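WR4 (Caenorhabditis elegans, PDB 1M1S) is a sperm-specific member of the major sperm protein family whose own function is unknown, built as a single immunoglobulin-like MSP domain. Local coordinates at residues 44-49 / 78-83; 57-62 / 94-99. All coordinates share one frame; numbering follows the deposited sequence.

Both contacts lie within the single MSP domain and reach the same sheet, in which strands 38-45 and 51-60 are neighbours. Their centres are 21 Å apart, on opposite sides of the chain's centre, and their nearest atoms are about 7 Å apart, so they do not touch. Along the chain the segments alternate, 44-49, 57-62, 78-83 and 94-99. Interaction 1 pairs the end of strand 38-45 with the start of strand 79-89, while interaction 2 lays the turn before the short helix 98-101 against the end of strand 51-60. Segments well separated in sequence are thus brought together by backbone pairing in one contact and by side-chain packing in the other.

Interaction 1: 44-49 / 78-83; sequences KSSNNE and KEDKIV
Lys-44 and Val-83 form a hydrogen-bonded pair where two antiparallel strands of the MSP beta-sandwich meet. Lys-44 N gives a nearly straight bond to Val-83 O (2.9 Å, 174° at the hydrogen), and Val-83 N returns one to Lys-44 O at 2.8 Å. The second acceptor also receives a CA-H...O contact from Ile-82 CA. Ser-45 and Ile-82 follow as a non-hydrogen-bonded pair, and the branched Ile-82 fills the buried face beside Val-53 and Leu-113.

Beyond Ser-45 the strand ends, yet Ser-46 N still reaches Lys-81 O at 3.0 Å. The partner that Lys-81 N needs is supplied by a side chain: Ser-46 OG, set between its own N and carbonyl carbon (chi1 77°), accepts from it at 3.1 Å. The small hydroxyl suits this place because it can accept and donate at once, and it donates a hydrogen bond to Asp-80 OD1. Asn-47 lays its CB against that carboxylate. Lys-78 NZ, hydrogen-bonded to Glu-79 O, adds a long salt bridge to Asp-80 OD1. Ser-46 OG meets this same OD1 at 2.9 Å, on its anti side and 25° out of the carboxylate plane.

Interaction 2: 57-62 / 94-99; sequences YGFVDA and TDPMAP
Pro-96 fits between Tyr-57 and Phe-59, two aromatic side chains near the end of strand 51-60, and joins the turn before helix 98-101 to the MSP sandwich. Most of the contact is apolar. Pro-96 CB packs 3.7 Å from Tyr-57 CB and also reaches Gly-58 N, while its CG lies 3.6 Å from Phe-59 CE1. Pro-96 CB stands over one face of the Phe-59 ring, displaced toward the rim. Proline suits this place: its rigid ring is compact and apolar, and its nitrogen, lacking a hydrogen, needs no acceptor. Gly-58, in the extended backbone between the aromatics, takes up angles (phi 167°) at which a CB would press on the preceding carbonyl oxygen.

A second group of contacts uses the tyrosine ring. With CG anti to its carbonyl carbon (chi1 -55°), Met-97, a selenomethionine, sets CG above the ring, 3.5 Å from the Tyr-57 centroid and nearly on its normal. The SE follows over the same face at 4.5 Å from that centroid, where methionine's polarisable sulfur would make a Met-aromatic contact.

The polar elements lie at the margins. Thr-94 O meets the edge of the Phe-59 ring, 3.1 Å from CE1, and Asp-95 OD1 weakly caps the following turn by accepting from Met-97 N. Phe-59 also makes a cation-pi contact with Arg-38. With no hydrogen bond between the two segments, the turn is held mainly by shape and dispersion, probably helped by the slightly positive Phe-59 ring edge facing Thr-94 O.

Interaction 1: 44-49 / 78-83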
# COMPACT_ATOMS: atom_id res chain seq x y z
N LYS A 44 0.48 5.26 3.33
CA LYS A 44 1.21 6.47 3.71
C LYS A 44 2.34 6.64 2.73
O LYS A 44 3.17 5.75 2.57
CB LYS A 44 1.73 6.36 5.14
CG LYS A 44 0.62 6.03 6.12
CD LYS A 44 1.15 5.55 7.44
CE LYS A 44 1.30 6.69 8.43
NZ LYS A 44 1.20 6.17 9.83
N SER A 45 2.35 7.78 2.06
CA SER A 45 3.35 8.05 1.05
C SER A 45 4.30 9.13 1.50
O SER A 45 3.87 10.16 2.00
CB SER A 45 2.61 8.47 -0.22
OG SER A 45 3.50 8.68 -1.30
N SER A 46 5.59 8.93 1.24
CA SER A 46 6.64 9.87 1.62
C SER A 46 6.73 11.02 0.64
O SER A 46 6.95 12.17 1.02
CB SER A 46 7.99 9.17 1.64
OG SER A 46 8.47 8.99 0.33
N ASN A 47 6.53 10.71 -0.62
CA ASN A 47 6.64 11.73 -1.64
C ASN A 47 5.43 11.85 -2.52
O ASN A 47 5.35 11.27 -3.61
CB ASN A 47 7.87 11.45 -2.49
CG ASN A 47 8.16 12.55 -3.48
OD1 ASN A 47 7.46 13.56 -3.55
ND2 ASN A 47 9.16 12.34 -4.28
N ASN A 48 4.49 12.65 -2.06
CA ASN A 48 3.29 12.89 -2.81
C ASN A 48 3.52 13.98 -3.85
O ASN A 48 2.73 14.89 -3.99
CB ASN A 48 2.21 13.29 -1.83
CG ASN A 48 1.23 12.21 -1.65
OD1 ASN A 48 0.58 11.81 -2.61
ND2 ASN A 48 1.11 11.72 -0.45
N GLU A 49 4.60 13.83 -4.62
CA GLU A 49 4.97 14.83 -5.62
C GLU A 49 5.75 14.31 -6.82
O GLU A 49 6.00 15.07 -7.76
CB GLU A 49 5.73 15.96 -4.94
CG GLU A 49 6.19 17.10 -5.82
CD GLU A 49 7.45 17.72 -5.26
OE1 GLU A 49 7.62 17.67 -4.02
OE2 GLU A 49 8.29 18.23 -6.04
N LYS A 78 16.06 9.81 -6.48
CA LYS A 78 16.22 9.56 -5.05
C LYS A 78 15.35 8.38 -4.63
O LYS A 78 14.64 7.79 -5.43
CB LYS A 78 15.85 10.79 -4.22
CG LYS A 78 14.39 11.14 -4.20
CD LYS A 78 14.15 12.36 -3.33
CE LYS A 78 13.59 12.01 -1.94
NZ LYS A 78 14.51 11.26 -1.03
N GLU A 79 15.43 8.04 -3.36
CA GLU A 79 14.66 6.96 -2.82
C GLU A 79 13.57 7.52 -1.91
O GLU A 79 13.76 8.56 -1.24
CB GLU A 79 15.59 5.99 -2.09
CG GLU A 79 16.61 5.37 -3.05
CD GLU A 79 17.54 4.35 -2.41
OE1 GLU A 79 17.38 4.02 -1.21
OE2 GLU A 79 18.46 3.88 -3.13
N ASP A 80 12.40 6.87 -1.94
CA ASP A 80 11.25 7.25 -1.13
C ASP A 80 10.56 5.99 -0.65
O ASP A 80 10.95 4.89 -1.04
CB ASP A 80 10.29 8.10 -1.95
CG ASP A 80 10.77 9.51 -2.10
OD1 ASP A 80 10.70 10.25 -1.10
OD2 ASP A 80 11.24 9.88 -3.19
N LYS A 81 9.52 6.11 0.17
CA LYS A 81 8.83 4.91 0.63
C LYS A 81 7.32 5.07 0.78
O LYS A 81 6.79 6.18 0.86
CB LYS A 81 9.39 4.43 1.97
CG LYS A 81 9.20 5.44 3.09
CD LYS A 81 9.56 4.87 4.43
CE LYS A 81 9.67 5.97 5.42
NZ LYS A 81 9.76 5.35 6.74
N ILE A 82 6.65 3.92 0.88
CA ILE A 82 5.20 3.84 1.06
C ILE A 82 5.02 2.89 2.23
O ILE A 82 5.65 1.83 2.27
CB ILE A 82 4.52 3.21 -0.17
CG1 ILE A 82 4.19 4.27 -1.20
CG2 ILE A 82 3.28 2.42 0.23
CD1 ILE A 82 3.78 3.68 -2.48
N VAL A 83 4.22 3.29 3.21
CA VAL A 83 3.99 2.41 4.35
C VAL A 83 2.55 1.97 4.32
O VAL A 83 1.65 2.80 4.43
CB VAL A 83 4.29 3.10 5.71
CG1 VAL A 83 4.16 2.10 6.84
CG2 VAL A 83 5.70 3.62 5.72

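Interaction 2: 57-62 / 94-99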
# COMPACT_ATOMS: atom_id res chain seq x y z
N TYR A 57 -6.83 4.03 0.65
CA TYR A 57 -7.49 3.11 1.57
C TYR A 57 -8.09 1.96 0.77
O TYR A 57 -8.20 2.05 -0.45
CB TYR A 57 -8.59 3.83 2.33
CG TYR A 57 -8.04 4.74 3.40
CD1 TYR A 57 -7.69 6.06 3.11
CD2 TYR A 57 -7.83 4.27 4.71
CE1 TYR A 57 -7.13 6.88 4.09
CE2 TYR A 57 -7.28 5.09 5.69
CZ TYR A 57 -6.93 6.39 5.37
OH TYR A 57 -6.36 7.21 6.30
N GLY A 58 -8.43 0.86 1.43
CA GLY A 58 -9.02 -0.25 0.70
C GLY A 58 -9.11 -1.57 1.43
O GLY A 58 -8.39 -1.80 2.41
N PHE A 59 -9.96 -2.47 0.93
CA PHE A 59 -10.12 -3.77 1.55
C PHE A 59 -9.41 -4.85 0.79
O PHE A 59 -9.02 -4.64 -0.35
CB PHE A 59 -11.58 -4.14 1.64
CG PHE A 59 -12.32 -3.32 2.61
CD1 PHE A 59 -13.34 -2.49 2.21
CD2 PHE A 59 -11.98 -3.37 3.95
CE1 PHE A 59 -14.01 -1.70 3.12
CE2 PHE A 59 -12.64 -2.58 4.88
CZ PHE A 59 -13.67 -1.75 4.46
N VAL A 60 -9.09 -5.93 1.50
CA VAL A 60 -8.47 -7.10 0.87
C VAL A 60 -9.21 -8.24 1.51
O VAL A 60 -9.00 -8.57 2.68
CB VAL A 60 -6.96 -7.31 1.14
CG1 VAL A 60 -6.45 -8.47 0.27
CG2 VAL A 60 -6.16 -6.04 0.86
N ASP A 61 -10.12 -8.84 0.74
CA ASP A 61 -10.89 -9.95 1.25
C ASP A 61 -9.97 -10.95 1.95
O ASP A 61 -8.75 -10.85 1.86
CB ASP A 61 -11.66 -10.62 0.11
CG ASP A 61 -12.80 -9.76 -0.41
OD1 ASP A 61 -13.33 -8.92 0.36
OD2 ASP A 61 -13.19 -9.93 -1.58
N ALA A 62 -10.57 -11.87 2.70
CA ALA A 62 -9.81 -12.88 3.43
C ALA A 62 -9.10 -13.82 2.46
O ALA A 62 -9.73 -14.32 1.52
CB ALA A 62 -10.74 -13.65 4.32
N THR A 94 -17.98 -1.09 6.48
CA THR A 94 -18.19 -0.31 5.28
C THR A 94 -16.97 0.43 4.80
O THR A 94 -16.45 0.12 3.73
CB THR A 94 -19.32 0.74 5.48
OG1 THR A 94 -20.58 0.07 5.63
CG2 THR A 94 -19.41 1.70 4.27
N ASP A 95 -16.52 1.36 5.65
CA ASP A 95 -15.39 2.29 5.44
C ASP A 95 -14.00 1.71 5.73
O ASP A 95 -13.76 1.16 6.81
CB ASP A 95 -15.65 3.57 6.28
CG ASP A 95 -14.67 4.71 5.98
OD1 ASP A 95 -14.22 4.88 4.82
OD2 ASP A 95 -14.36 5.46 6.94
N PRO A 96 -13.07 1.83 4.77
CA PRO A 96 -11.73 1.31 4.97
C PRO A 96 -11.01 2.23 5.93
O PRO A 96 -9.96 1.87 6.45
CB PRO A 96 -11.12 1.40 3.57
CG PRO A 96 -12.31 1.49 2.66
CD PRO A 96 -13.18 2.39 3.42
N MSE A 97 -11.57 3.42 6.15
CA MSE A 97 -10.96 4.40 7.06
C MSE A 97 -11.35 4.23 8.52
O MSE A 97 -10.64 4.75 9.38
CB MSE A 97 -11.26 5.84 6.65
CG MSE A 97 -10.87 6.18 5.25
SE MSE A 97 -11.12 8.09 4.84
CE MSE A 97 -12.15 7.79 3.15
N ALA A 98 -12.46 3.54 8.80
CA ALA A 98 -12.94 3.34 10.17
C ALA A 98 -11.91 2.77 11.16
O ALA A 98 -11.66 3.38 12.20
CB ALA A 98 -14.22 2.55 10.19
N PRO A 99 -11.25 1.63 10.81
CA PRO A 99 -10.27 1.12 11.79
C PRO A 99 -8.97 1.95 11.88
O PRO A 99 -8.14 1.68 12.73
CB PRO A 99 -10.02 -0.31 11.31
CG PRO A 99 -10.16 -0.19 9.86
CD PRO A 99 -11.39 0.68 9.69